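Local atomic coordinates of TRAP-type C4-dicarboxylate:H+ symport system substrate-binding component DctP (Shewanella oneidensis, PDB entry 4MX6), a protein that binds succinate in the periplasm and probably hands C4-dicarboxylates to the membrane part of a TRAP-type, proton-coupled uptake system. Residues P100-F105 with D245-T250; N122-V127 with N156-F161; G175-V180 with G194-K199; I236-H241 with S298-L303. All blocks are in the same frame, centred on the assembly; numbering follows the deposited sequence. Where two conformers were deposited one is given.

How the contacts relate
Contact 1 lies near the centre of the chain; contacts 3 and 4 lie about 18 to 19 Å from it. Contacts 1 and 2 have centres about 15 Å apart and touch through Asn-156, which bonds to Tyr-246 and Asp-245, and through Met-124 and Val-127 on Asp-245. They share antiparallel strands 148-158 and 243-251. Contacts 2 and 4, about 14 Å apart, share the mixed sheet in which strand 160-163 lies beside 235-237. Contact 3, a separate parallel pair, is about 22 Å from contact 1. Along the chain, contacts 2 and 3 follow one another between the segments of contact 1, while contacts 1 and 4 interleave. Contacts 1 and 3 supply succinate-binding residues from distant parts of the sequence.

Contact 1: residues P100-F105 with D245-T250; sequences PSLSKF and DYMVVT. With SIN (succinic acid), chain B.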
loop_
_atom_site.group_PDB
_atom_site.type_symbol
_atom_site.label_atom_id
_atom_site.label_comp_id
_atom_site.label_asym_id
_atom_site.label_seq_id
_atom_site.Cartn_x
_atom_site.Cartn_y
_atom_site.Cartn_z
ATOM N N PRO A 100 -1.953 -6.784 1.856
ATOM C CA PRO A 100 -2.731 -5.598 1.498
ATOM C C PRO A 100 -2.050 -4.318 1.911
ATOM O O PRO A 100 -1.320 -4.269 2.909
ATOM C CB PRO A 100 -4.034 -5.765 2.305
ATOM C CG PRO A 100 -4.019 -7.187 2.822
ATOM C CD PRO A 100 -2.573 -7.520 2.971
ATOM N N SER A 101 -2.368 -3.257 1.186
ATOM C CA SER A 101 -2.100 -1.917 1.662
ATOM C C SER A 101 -2.575 -1.766 3.105
ATOM O O SER A 101 -3.648 -2.244 3.475
ATOM C CB SER A 101 -2.869 -0.925 0.802
ATOM O OG SER A 101 -2.798 0.367 1.376
ATOM N N LEU A 102 -1.805 -1.004 3.881
ATOM C CA LEU A 102 -2.154 -0.661 5.250
ATOM C C LEU A 102 -3.509 0.050 5.328
ATOM O O LEU A 102 -4.100 0.087 6.401
ATOM C CB LEU A 102 -1.033 0.182 5.881
ATOM C CG LEU A 102 0.289 -0.584 6.028
ATOM C CD1 LEU A 102 1.453 0.343 6.249
ATOM C CD2 LEU A 102 0.212 -1.595 7.163
ATOM N N SER A 103 -3.966 0.629 4.210
ATOM C CA SER A 103 -5.239 1.326 4.125
ATOM C C SER A 103 -6.455 0.408 4.140
ATOM O O SER A 103 -7.580 0.888 4.248
ATOM C CB SER A 103 -5.315 2.107 2.809
ATOM O OG SER A 103 -4.132 2.834 2.552
ATOM N N LYS A 104 -6.250 -0.899 4.006
ATOM C CA LYS A 104 -7.349 -1.809 3.674
ATOM C C LYS A 104 -7.771 -2.721 4.826
ATOM O O LYS A 104 -8.362 -3.776 4.610
ATOM C CB LYS A 104 -6.988 -2.630 2.415
ATOM C CG LYS A 104 -6.895 -1.759 1.149
ATOM C CD LYS A 104 -6.399 -2.510 -0.067
ATOM C CE LYS A 104 -6.243 -1.567 -1.257
ATOM N NZ LYS A 104 -5.555 -2.208 -2.409
ATOM N N PHE A 105 -7.475 -2.305 6.055
ATOM C CA PHE A 105 -7.705 -3.140 7.231
ATOM C C PHE A 105 -8.828 -2.664 8.158
ATOM O O PHE A 105 -9.000 -3.231 9.239
ATOM C CB PHE A 105 -6.402 -3.269 8.021
ATOM C CG PHE A 105 -5.374 -4.157 7.359
ATOM C CD1 PHE A 105 -5.478 -5.533 7.440
ATOM C CD2 PHE A 105 -4.291 -3.623 6.681
ATOM C CE1 PHE A 105 -4.526 -6.363 6.857
ATOM C CE2 PHE A 105 -3.342 -4.454 6.094
ATOM C CZ PHE A 105 -3.457 -5.820 6.201
ATOM N N ASP A 245 2.123 1.516 1.707
ATOM C CA ASP A 245 2.911 0.386 2.188
ATOM C C ASP A 245 1.963 -0.764 2.500
ATOM O O ASP A 245 0.742 -0.600 2.496
ATOM C CB ASP A 245 3.715 0.758 3.453
ATOM C CG ASP A 245 5.167 1.102 3.190
ATOM O OD1 ASP A 245 5.516 1.500 2.065
ATOM O OD2 ASP A 245 5.955 0.941 4.149
ATOM N N TYR A 246 2.541 -1.928 2.775
ATOM C CA TYR A 246 1.787 -3.147 3.013
ATOM C C TYR A 246 2.077 -3.760 4.371
ATOM O O TYR A 246 3.174 -3.619 4.894
ATOM C CB TYR A 246 2.156 -4.183 1.957
ATOM C CG TYR A 246 2.130 -3.677 0.539
ATOM C CD1 TYR A 246 0.954 -3.250 -0.038
ATOM C CD2 TYR A 246 3.290 -3.637 -0.220
ATOM C CE1 TYR A 246 0.913 -2.807 -1.357
ATOM C CE2 TYR A 246 3.261 -3.228 -1.542
ATOM C CZ TYR A 246 2.077 -2.816 -2.107
ATOM O OH TYR A 246 2.058 -2.462 -3.441
ATOM N N MET A 247 1.114 -4.520 4.883
ATOM C CA MET A 247 1.405 -5.498 5.938
ATOM C C MET A 247 1.275 -6.893 5.348
ATOM O O MET A 247 0.232 -7.236 4.798
ATOM C CB MET A 247 0.476 -5.351 7.150
ATOM C CG MET A 247 0.981 -6.155 8.331
ATOM S SD MET A 247 -0.059 -6.077 9.812
ATOM C CE MET A 247 0.117 -4.349 10.231
ATOM N N VAL A 248 2.343 -7.679 5.442
ATOM C CA VAL A 248 2.306 -9.085 5.059
ATOM C C VAL A 248 1.664 -9.851 6.218
ATOM O O VAL A 248 2.120 -9.755 7.361
ATOM C CB VAL A 248 3.710 -9.621 4.747
ATOM C CG1 VAL A 248 3.641 -11.078 4.319
ATOM C CG2 VAL A 248 4.404 -8.755 3.693
ATOM N N VAL A 249 0.573 -10.551 5.924
ATOM C CA VAL A 249 -0.206 -11.236 6.946
ATOM C C VAL A 249 -0.529 -12.671 6.568
ATOM O O VAL A 249 -0.545 -13.042 5.399
ATOM C CB VAL A 249 -1.543 -10.504 7.236
ATOM C CG1 VAL A 249 -1.293 -9.105 7.793
ATOM C CG2 VAL A 249 -2.407 -10.408 6.000
ATOM N N THR A 250 -0.799 -13.460 7.598
ATOM C CA THR A 250 -1.348 -14.797 7.448
ATOM C C THR A 250 -2.502 -14.960 8.435
ATOM O O THR A 250 -2.811 -14.037 9.194
ATOM C CB THR A 250 -0.264 -15.894 7.650
ATOM O OG1 THR A 250 -0.794 -17.183 7.328
ATOM C CG2 THR A 250 0.257 -15.946 9.068
HETATM C C1 SIN B . -1.295 -2.300 -4.217
HETATM O O1 SIN B . -1.436 -3.312 -3.481
HETATM O O2 SIN B . -0.183 -1.781 -4.452
HETATM C C2 SIN B . -2.524 -1.640 -4.788
HETATM C C3 SIN B . -2.789 -0.335 -4.040
HETATM C C4 SIN B . -4.072 0.317 -4.482
HETATM O O3 SIN B . -4.025 1.473 -4.995
HETATM O O4 SIN B . -5.163 -0.275 -4.327
HETATM O O HOH W 1 -0.733 2.071 2.575
#
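Tyr-246 and Ser-101 form a single beta bridge beside the succinate site. Tyr-246 CB lies 3.6 Å from Pro-100 O. Its CD1 is 3.5 Å from Ser-101 N, which sits at the ring edge. With CG beside the backbone N (chi1 -49°), the ring runs past Ser-101 toward the ligand. CE1 is 3.2 Å from succinate O1. At the tip, OH donates a hydrogen bond of 2.6 Å to succinate O2. OH is also hydrogen-bonded to Asn-156 ND2, and the ring makes a cation-pi contact with Lys-51. A phenylalanine here would probably leave succinate O2 without this donor and Asn-156 ND2 without its hydroxyl mate. At the other end of the ligand, Lys-104 NZ donates to succinate O4 at 2.8 Å and pairs with Asp-83.

Two backbone bonds hold the bridge, Met-247 N to Pro-100 O and Leu-102 N to Asp-245 O (2.9 Å). The Leu-102 and Met-247 side chains cross at about a right angle, with Leu-102 CD2 3.8 Å from Met-247 CB. Met-247 SD makes an oblique Met-aromatic contact with Phe-105. Strand 243-251 thus lies between the 100-105 loop and strand 148-158, with helix 86-91 against Pro-100, Phe-105 and Val-249.

Contact 2: residues N122-V127 with N156-F161; sequences NDMDAV and NGMKQF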
loop_
_atom_site.group_PDB
_atom_site.type_symbol
_atom_site.label_atom_id
_atom_site.label_comp_id
_atom_site.label_asym_id
_atom_site.label_seq_id
_atom_site.Cartn_x
_atom_site.Cartn_y
_atom_site.Cartn_z
ATOM N N ASN A 122 7.297 12.427 6.039
ATOM C CA ASN A 122 7.976 13.217 5.017
ATOM C C ASN A 122 8.407 12.346 3.843
ATOM O O ASN A 122 8.349 12.758 2.671
ATOM C CB ASN A 122 9.231 13.887 5.581
ATOM C CG ASN A 122 8.923 14.994 6.569
ATOM O OD1 ASN A 122 7.792 15.470 6.654
ATOM N ND2 ASN A 122 9.940 15.422 7.316
ATOM N N ASP A 123 8.855 11.142 4.168
ATOM C CA ASP A 123 9.479 10.273 3.188
ATOM C C ASP A 123 9.532 8.848 3.736
ATOM O O ASP A 123 9.094 8.590 4.865
ATOM C CB ASP A 123 10.878 10.783 2.809
ATOM C CG ASP A 123 11.777 10.958 4.000
ATOM O OD1 ASP A 123 11.662 10.183 4.971
ATOM O OD2 ASP A 123 12.619 11.892 3.962
ATOM N N MET A 124 10.077 7.938 2.940
ATOM C CA MET A 124 10.079 6.520 3.284
ATOM C C MET A 124 11.004 6.187 4.448
ATOM O O MET A 124 10.809 5.189 5.131
ATOM C CB MET A 124 10.437 5.680 2.066
ATOM C CG MET A 124 9.395 5.760 0.971
ATOM S SD MET A 124 7.794 5.208 1.529
ATOM C CE MET A 124 8.125 3.476 1.688
ATOM N N ASP A 125 12.027 6.996 4.663
ATOM C CA ASP A 125 12.883 6.823 5.830
ATOM C C ASP A 125 12.072 7.017 7.121
ATOM O O ASP A 125 12.238 6.264 8.093
ATOM C CB ASP A 125 14.075 7.784 5.788
ATOM C CG ASP A 125 15.110 7.407 4.729
ATOM O OD1 ASP A 125 15.260 6.208 4.418
ATOM O OD2 ASP A 125 15.779 8.326 4.205
ATOM N N ALA A 126 11.199 8.024 7.136
ATOM C CA ALA A 126 10.364 8.277 8.310
ATOM C C ALA A 126 9.349 7.149 8.501
ATOM O O ALA A 126 9.117 6.696 9.621
ATOM C CB ALA A 126 9.662 9.616 8.173
ATOM N N VAL A 127 8.758 6.693 7.399
ATOM C CA VAL A 127 7.830 5.570 7.464
ATOM C C VAL A 127 8.495 4.365 8.115
ATOM O O VAL A 127 7.950 3.733 9.025
ATOM C CB VAL A 127 7.354 5.175 6.038
ATOM C CG1 VAL A 127 6.540 3.918 6.082
ATOM C CG2 VAL A 127 6.560 6.309 5.408
ATOM N N ASN A 156 6.088 0.117 -0.557
ATOM C CA ASN A 156 5.936 0.476 -1.960
ATOM C C ASN A 156 6.555 1.858 -2.177
ATOM O O ASN A 156 7.654 1.954 -2.727
ATOM C CB ASN A 156 4.498 0.364 -2.450
ATOM C CG ASN A 156 4.411 0.493 -3.957
ATOM O OD1 ASN A 156 5.137 1.297 -4.564
ATOM N ND2 ASN A 156 3.568 -0.312 -4.578
ATOM N N GLY A 157 5.906 2.915 -1.695
ATOM C CA GLY A 157 6.449 4.244 -1.881
ATOM C C GLY A 157 5.485 5.323 -1.458
ATOM O O GLY A 157 4.401 5.041 -0.982
ATOM N N MET A 158 5.877 6.569 -1.687
ATOM C CA MET A 158 4.982 7.687 -1.454
ATOM C C MET A 158 4.015 7.811 -2.626
ATOM O O MET A 158 4.349 7.491 -3.759
ATOM C CB MET A 158 5.769 8.981 -1.279
ATOM C CG MET A 158 6.847 8.931 -0.202
ATOM S SD MET A 158 6.309 8.483 1.449
ATOM C CE MET A 158 5.389 9.951 1.910
ATOM N N LYS A 159 2.805 8.273 -2.353
ATOM C CA LYS A 159 1.792 8.484 -3.378
ATOM C C LYS A 159 1.916 9.839 -4.060
ATOM O O LYS A 159 2.240 10.837 -3.422
ATOM C CB LYS A 159 0.391 8.356 -2.753
ATOM C CG LYS A 159 0.102 6.976 -2.161
ATOM C CD LYS A 159 -1.299 6.845 -1.583
ATOM C CE LYS A 159 -1.489 7.769 -0.392
ATOM N NZ LYS A 159 -2.774 7.532 0.301
ATOM N N GLN A 160 1.618 9.830 -5.360
ATOM C CA GLN A 160 1.498 11.008 -6.201
ATOM C C GLN A 160 0.059 11.100 -6.685
ATOM O O GLN A 160 -0.597 10.078 -6.889
ATOM C CB GLN A 160 2.411 10.884 -7.428
ATOM C CG GLN A 160 3.788 10.303 -7.172
ATOM C CD GLN A 160 4.553 10.982 -6.051
ATOM O OE1 GLN A 160 4.332 12.141 -5.741
ATOM N NE2 GLN A 160 5.479 10.256 -5.449
ATOM N N PHE A 161 -0.441 12.316 -6.905
ATOM C CA PHE A 161 -1.739 12.483 -7.550
ATOM C C PHE A 161 -1.611 12.369 -9.074
ATOM O O PHE A 161 -0.641 12.855 -9.660
ATOM C CB PHE A 161 -2.317 13.880 -7.290
ATOM C CG PHE A 161 -2.630 14.195 -5.854
ATOM C CD1 PHE A 161 -3.541 13.441 -5.118
ATOM C CD2 PHE A 161 -2.064 15.306 -5.259
ATOM C CE1 PHE A 161 -3.847 13.787 -3.804
ATOM C CE2 PHE A 161 -2.374 15.654 -3.963
ATOM C CZ PHE A 161 -3.259 14.892 -3.235
#
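Two methionine sulfurs meet directly, Met-124 SD lying 3.6 Å from Met-158 SD. Met-124 was modelled in two conformers; its distances hold for one. No hydrogen bond crosses this contact. It packs the N-terminal turn of helix 124-132 against strand 148-158 at a classic beta bulge, where Asn-156 and Gly-157 both face Leu-244 of the neighbouring strand. The two side chains run antiparallel alongside one another. In both, the bend at chi2 places the sulfur, and the further bend at chi3 sets where the methyl CE goes. Met-124 SD also rests 3.8 Å from Gly-157 C, and its CE reaches Gly-157 CA at 4.0 Å. Glycine offers only backbone here, and the methionine lies against it. Met-158 SD approaches the backbone at Asp-123 C, and its CE comes near Asn-122 O at 4.1 Å.

The bulge is near the ligand pocket. Asn-156 leaves the backbone on the side away from the helix; its ND2 bonds to Tyr-246 OH and its OD1 to Thr-220 OG1. It is a second-shell residue, likely to position the tyrosine that binds succinate. Met-124 and Val-127 also touch Asp-245 on strand 243-251, so the helix end covers both strands. The helix start is fixed by its N-cap, Asp-123. Its OD1 accepts from Ala-126 N at 3.1 Å, and the N-H meets the oxygen nearly in line with the carboxylate C-O bond.

Contact 3: residues G175-V180 with G194-K199; sequences GLKFRV and GAIPVK
Ile-196 N donates to Leu-176 O at 2.8 Å, one rung in a short parallel ladder. Phe-178 N to Ile-196 O, Val-198 N to Phe-178 O and Val-180 N to Val-198 O (2.8 Å) continue it. In the last of these the donor stands 38° out of the carbonyl plane. Before the strands, Gly-175 N bonds to Gly-194 O at 2.9 Å.

Side chains alternate between the two faces. On one, Lys-177 CG lies 4.0 Å from Ile-196 CB, and Arg-179 CG, set anti to its own backbone N (chi1 177°), passes 3.8 Å from Val-198 O. On the other, Phe-178 CD1 is 3.8 Å from Ala-195 CB, and Val-180 CG2 touches Lys-199 CG at 3.8 Å.

The strands belong to a beta-alpha-beta unit with helix 184-191. Gly-194 ends that helix as the C-prime residue of a Schellman motif, and Phe-190 of the helix stacks on Phe-178. Lys-199 NZ reaches back to Asp-184 in a salt bridge.

Arg-179 NE bonds to Lys-200 O, while NH2 donates to succinate O3. The bond to Lys-200 O probably steadies the guanidinium, and its positive charge is likely to favour a dicarboxylate.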
loop_
_atom_site.group_PDB
_atom_site.type_symbol
_atom_site.label_atom_id
_atom_site.label_comp_id
_atom_site.label_asym_id
_atom_site.label_seq_id
_atom_site.Cartn_x
_atom_site.Cartn_y
_atom_site.Cartn_z
ATOM N N GLY A 175 -14.237 19.382 -6.897
ATOM C CA GLY A 175 -15.228 18.832 -7.802
ATOM C C GLY A 175 -14.760 17.643 -8.638
ATOM O O GLY A 175 -15.533 17.104 -9.421
ATOM N N LEU A 176 -13.503 17.232 -8.494
ATOM C CA LEU A 176 -12.996 16.106 -9.270
ATOM C C LEU A 176 -13.259 14.798 -8.535
ATOM O O LEU A 176 -13.190 14.743 -7.301
ATOM C CB LEU A 176 -11.496 16.242 -9.532
ATOM C CG LEU A 176 -11.026 17.422 -10.374
ATOM C CD1 LEU A 176 -9.518 17.319 -10.576
ATOM C CD2 LEU A 176 -11.770 17.536 -11.707
ATOM N N LYS A 177 -13.544 13.748 -9.300
ATOM C CA LYS A 177 -13.767 12.419 -8.744
ATOM C C LYS A 177 -12.443 11.666 -8.693
ATOM O O LYS A 177 -11.790 11.499 -9.728
ATOM C CB LYS A 177 -14.765 11.645 -9.616
ATOM C CG LYS A 177 -16.215 12.054 -9.412
ATOM C CD LYS A 177 -17.181 11.320 -10.344
ATOM C CE LYS A 177 -17.095 11.819 -11.760
ATOM N NZ LYS A 177 -18.399 11.603 -12.441
ATOM N N PHE A 178 -12.051 11.214 -7.500
ATOM C CA PHE A 178 -10.842 10.416 -7.323
ATOM C C PHE A 178 -11.206 9.038 -6.799
ATOM O O PHE A 178 -11.912 8.915 -5.805
ATOM C CB PHE A 178 -9.887 11.068 -6.314
ATOM C CG PHE A 178 -9.167 12.283 -6.843
ATOM C CD1 PHE A 178 -9.769 13.531 -6.814
ATOM C CD2 PHE A 178 -7.877 12.183 -7.342
ATOM C CE1 PHE A 178 -9.107 14.646 -7.279
ATOM C CE2 PHE A 178 -7.213 13.308 -7.812
ATOM C CZ PHE A 178 -7.832 14.534 -7.774
ATOM N N ARG A 179 -10.690 7.997 -7.437
ATOM C CA ARG A 179 -10.730 6.682 -6.811
ATOM C C ARG A 179 -9.826 6.696 -5.590
ATOM O O ARG A 179 -8.753 7.298 -5.605
ATOM C CB ARG A 179 -10.266 5.602 -7.775
ATOM C CG ARG A 179 -10.217 4.194 -7.168
ATOM C CD ARG A 179 -8.830 3.825 -6.646
ATOM N NE ARG A 179 -8.829 2.495 -6.031
ATOM C CZ ARG A 179 -7.734 1.860 -5.627
ATOM N NH1 ARG A 179 -7.844 0.688 -5.022
ATOM N NH2 ARG A 179 -6.539 2.391 -5.807
ATOM N N VAL A 180 -10.263 5.996 -4.549
ATOM C CA VAL A 180 -9.432 5.701 -3.386
ATOM C C VAL A 180 -9.502 4.204 -3.083
ATOM O O VAL A 180 -10.494 3.525 -3.371
ATOM C CB VAL A 180 -9.837 6.507 -2.121
ATOM C CG1 VAL A 180 -9.480 7.973 -2.295
ATOM C CG2 VAL A 180 -11.306 6.308 -1.782
ATOM N N GLY A 194 -12.760 19.282 -1.209
ATOM C CA GLY A 194 -13.964 19.383 -2.014
ATOM C C GLY A 194 -13.953 18.470 -3.234
ATOM O O GLY A 194 -14.737 18.667 -4.164
ATOM N N ALA A 195 -13.060 17.482 -3.245
ATOM C CA ALA A 195 -13.098 16.436 -4.266
ATOM C C ALA A 195 -14.087 15.346 -3.858
ATOM O O ALA A 195 -14.570 15.329 -2.729
ATOM C CB ALA A 195 -11.708 15.864 -4.493
ATOM N N ILE A 196 -14.379 14.437 -4.782
ATOM C CA ILE A 196 -15.387 13.404 -4.571
ATOM C C ILE A 196 -14.695 12.034 -4.580
ATOM O O ILE A 196 -14.329 11.525 -5.640
ATOM C CB ILE A 196 -16.450 13.439 -5.696
ATOM C CG1 ILE A 196 -17.064 14.842 -5.849
ATOM C CG2 ILE A 196 -17.522 12.387 -5.440
ATOM C CD1 ILE A 196 -17.861 15.311 -4.662
ATOM N N PRO A 197 -14.503 11.432 -3.401
ATOM C CA PRO A 197 -13.819 10.133 -3.352
ATOM C C PRO A 197 -14.766 8.994 -3.679
ATOM O O PRO A 197 -15.933 9.012 -3.286
ATOM C CB PRO A 197 -13.367 10.035 -1.898
ATOM C CG PRO A 197 -14.388 10.842 -1.138
ATOM C CD PRO A 197 -14.796 11.965 -2.054
ATOM N N VAL A 198 -14.225 7.988 -4.361
ATOM C CA VAL A 198 -14.966 6.805 -4.780
ATOM C C VAL A 198 -14.125 5.572 -4.406
ATOM O O VAL A 198 -13.023 5.402 -4.919
ATOM C CB VAL A 198 -15.222 6.836 -6.319
ATOM C CG1 VAL A 198 -16.062 5.653 -6.750
ATOM C CG2 VAL A 198 -15.885 8.157 -6.754
ATOM N N LYS A 199 -14.605 4.728 -3.488
ATOM C CA LYS A 199 -13.861 3.536 -3.096
ATOM C C LYS A 199 -14.053 2.452 -4.149
ATOM O O LYS A 199 -15.178 2.051 -4.422
ATOM C CB LYS A 199 -14.328 3.031 -1.727
ATOM C CG LYS A 199 -14.092 4.000 -0.571
ATOM C CD LYS A 199 -14.693 3.476 0.725
ATOM C CE LYS A 199 -14.575 4.493 1.845
ATOM N NZ LYS A 199 -15.135 3.978 3.110
#

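Contact 4: residues I236-H241 with S298-L303; sequences ITESNH and SQLVTL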
loop_
_atom_site.group_PDB
_atom_site.type_symbol
_atom_site.label_atom_id
_atom_site.label_comp_id
_atom_site.label_asym_id
_atom_site.label_seq_id
_atom_site.Cartn_x
_atom_site.Cartn_y
_atom_site.Cartn_z
ATOM N N ILE A 236 0.624 14.312 -13.857
ATOM C CA ILE A 236 0.997 13.650 -12.606
ATOM C C ILE A 236 1.652 14.694 -11.729
ATOM O O ILE A 236 2.630 15.318 -12.129
ATOM C CB ILE A 236 1.991 12.493 -12.846
ATOM C CG1 ILE A 236 1.414 11.507 -13.850
ATOM C CG2 ILE A 236 2.367 11.809 -11.521
ATOM C CD1 ILE A 236 2.384 10.423 -14.279
ATOM N N THR A 237 1.105 14.897 -10.542
ATOM C CA THR A 237 1.617 15.886 -9.619
ATOM C C THR A 237 2.420 15.164 -8.532
ATOM O O THR A 237 1.905 14.276 -7.844
ATOM C CB THR A 237 0.460 16.706 -9.034
ATOM O OG1 THR A 237 -0.225 17.398 -10.092
ATOM C CG2 THR A 237 0.970 17.737 -8.056
ATOM N N GLU A 238 3.701 15.504 -8.441
ATOM C CA GLU A 238 4.619 14.865 -7.500
ATOM C C GLU A 238 4.441 15.470 -6.111
ATOM O O GLU A 238 5.206 16.316 -5.666
ATOM C CB GLU A 238 6.059 14.985 -7.995
ATOM C CG GLU A 238 7.061 14.150 -7.200
ATOM C CD GLU A 238 8.396 13.984 -7.928
ATOM O OE1 GLU A 238 8.590 14.607 -8.983
ATOM O OE2 GLU A 238 9.259 13.222 -7.454
ATOM N N SER A 239 3.401 14.994 -5.448
ATOM C CA SER A 239 2.926 15.515 -4.189
ATOM C C SER A 239 3.501 14.780 -2.974
ATOM O O SER A 239 3.558 15.347 -1.892
ATOM C CB SER A 239 1.409 15.406 -4.193
ATOM O OG SER A 239 1.016 14.124 -4.650
ATOM N N ASN A 240 3.884 13.510 -3.134
ATOM C CA ASN A 240 4.383 12.710 -2.006
ATOM C C ASN A 240 3.489 12.866 -0.779
ATOM O O ASN A 240 3.979 13.007 0.344
ATOM C CB ASN A 240 5.829 13.087 -1.672
ATOM C CG ASN A 240 6.786 12.748 -2.790
ATOM O OD1 ASN A 240 6.839 11.614 -3.253
ATOM N ND2 ASN A 240 7.575 13.726 -3.213
ATOM N N HIS A 241 2.173 12.808 -0.974
ATOM C CA HIS A 241 1.238 13.281 0.043
ATOM C C HIS A 241 0.766 12.204 1.032
ATOM O O HIS A 241 0.034 12.513 1.966
ATOM C CB HIS A 241 0.024 13.919 -0.621
ATOM C CG HIS A 241 -0.725 12.958 -1.470
ATOM N ND1 HIS A 241 -0.408 12.733 -2.792
ATOM C CD2 HIS A 241 -1.728 12.101 -1.164
ATOM C CE1 HIS A 241 -1.193 11.782 -3.261
ATOM N NE2 HIS A 241 -2.000 11.377 -2.291
ATOM N N SER A 298 2.579 11.860 -20.272
ATOM C CA SER A 298 1.958 12.531 -19.148
ATOM C C SER A 298 2.909 13.571 -18.587
ATOM O O SER A 298 4.109 13.323 -18.436
ATOM C CB SER A 298 1.569 11.515 -18.072
ATOM O OG SER A 298 0.738 12.104 -17.088
ATOM N N GLN A 299 2.369 14.740 -18.283
ATOM C CA GLN A 299 3.190 15.856 -17.842
ATOM C C GLN A 299 3.409 15.815 -16.346
ATOM O O GLN A 299 2.457 15.779 -15.579
ATOM C CB GLN A 299 2.512 17.180 -18.188
ATOM C CG GLN A 299 2.371 17.472 -19.662
ATOM C CD GLN A 299 2.515 18.957 -19.951
ATOM O OE1 GLN A 299 3.489 19.587 -19.532
ATOM N NE2 GLN A 299 1.545 19.524 -20.651
ATOM N N LEU A 300 4.672 15.878 -15.943
ATOM C CA LEU A 300 5.045 15.980 -14.545
ATOM C C LEU A 300 4.820 17.399 -14.017
ATOM O O LEU A 300 5.251 18.379 -14.627
ATOM C CB LEU A 300 6.516 15.620 -14.381
ATOM C CG LEU A 300 7.019 15.848 -12.960
ATOM C CD1 LEU A 300 6.421 14.791 -12.056
ATOM C CD2 LEU A 300 8.545 15.845 -12.914
ATOM N N VAL A 301 4.175 17.492 -12.862
ATOM C CA VAL A 301 3.882 18.755 -12.197
ATOM C C VAL A 301 4.614 18.711 -10.859
ATOM O O VAL A 301 4.448 17.774 -10.081
ATOM C CB VAL A 301 2.354 18.916 -11.960
ATOM C CG1 VAL A 301 2.050 20.182 -11.207
ATOM C CG2 VAL A 301 1.594 18.892 -13.291
ATOM N N THR A 302 5.457 19.704 -10.622
ATOM C CA THR A 302 6.245 19.803 -9.406
ATOM C C THR A 302 5.611 20.864 -8.509
ATOM O O THR A 302 5.030 21.809 -9.011
ATOM C CB THR A 302 7.707 20.185 -9.773
ATOM O OG1 THR A 302 8.314 19.092 -10.482
ATOM C CG2 THR A 302 8.529 20.519 -8.553
ATOM N N LEU A 303 5.703 20.698 -7.193
ATOM C CA LEU A 303 5.170 21.677 -6.241
ATOM C C LEU A 303 6.284 22.539 -5.677
ATOM O O LEU A 303 7.313 22.022 -5.247
ATOM C CB LEU A 303 4.482 20.986 -5.066
ATOM C CG LEU A 303 3.302 20.075 -5.393
ATOM C CD1 LEU A 303 2.675 19.533 -4.109
ATOM C CD2 LEU A 303 2.269 20.800 -6.225
HETATM O O HOH W 2 6.922 18.279 -6.195
#
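Ile-236 opens the segment with two backbone bonds across a parallel pair of strands. Its N donates to Gln-299 O, and its O accepts from Val-301 N at 2.8 Å. Its CG1 lies against Ser-298 OG at 3.4 Å, a packing contact; the hydroxyl is hydrogen-bonded to Gln-233 O.

Thr-237 pairs with Val-301. With OG1 beside the backbone N (chi1 -61°), the hydroxyl comes 3.5 Å from Val-301 CB and bonds to Leu-167 N. The methyl, CG2, meets Leu-303 CD2 at 3.8 Å, the two side chains crossing at about a right angle. An alanine in its place would probably leave Leu-167 N without its hydroxyl partner and open a gap beside Leu-303.

Glu-238 N donates to Val-301 O at 2.9 Å. Glu-238 is the centre of an inverse gamma turn. A water bridges Glu-238 O (2.7 Å) and Leu-303 N. The extended side chain brings OE1 to 3.8 Å from Leu-300 CD1, and this oxygen also forms a salt bridge with Lys-289. At Ser-239, CA touches Leu-303 CD1, and OG lies at the ring edge of His-241, hydrogen-bonded to its ND1 at 2.7 Å.

Strand 299-301 is an outermost strand of the mixed sheet. Strand 235-237 separates it from 160-163, while Trp-221 of helix 221-226 and helix 260-295 pack on Ile-236 and Leu-300.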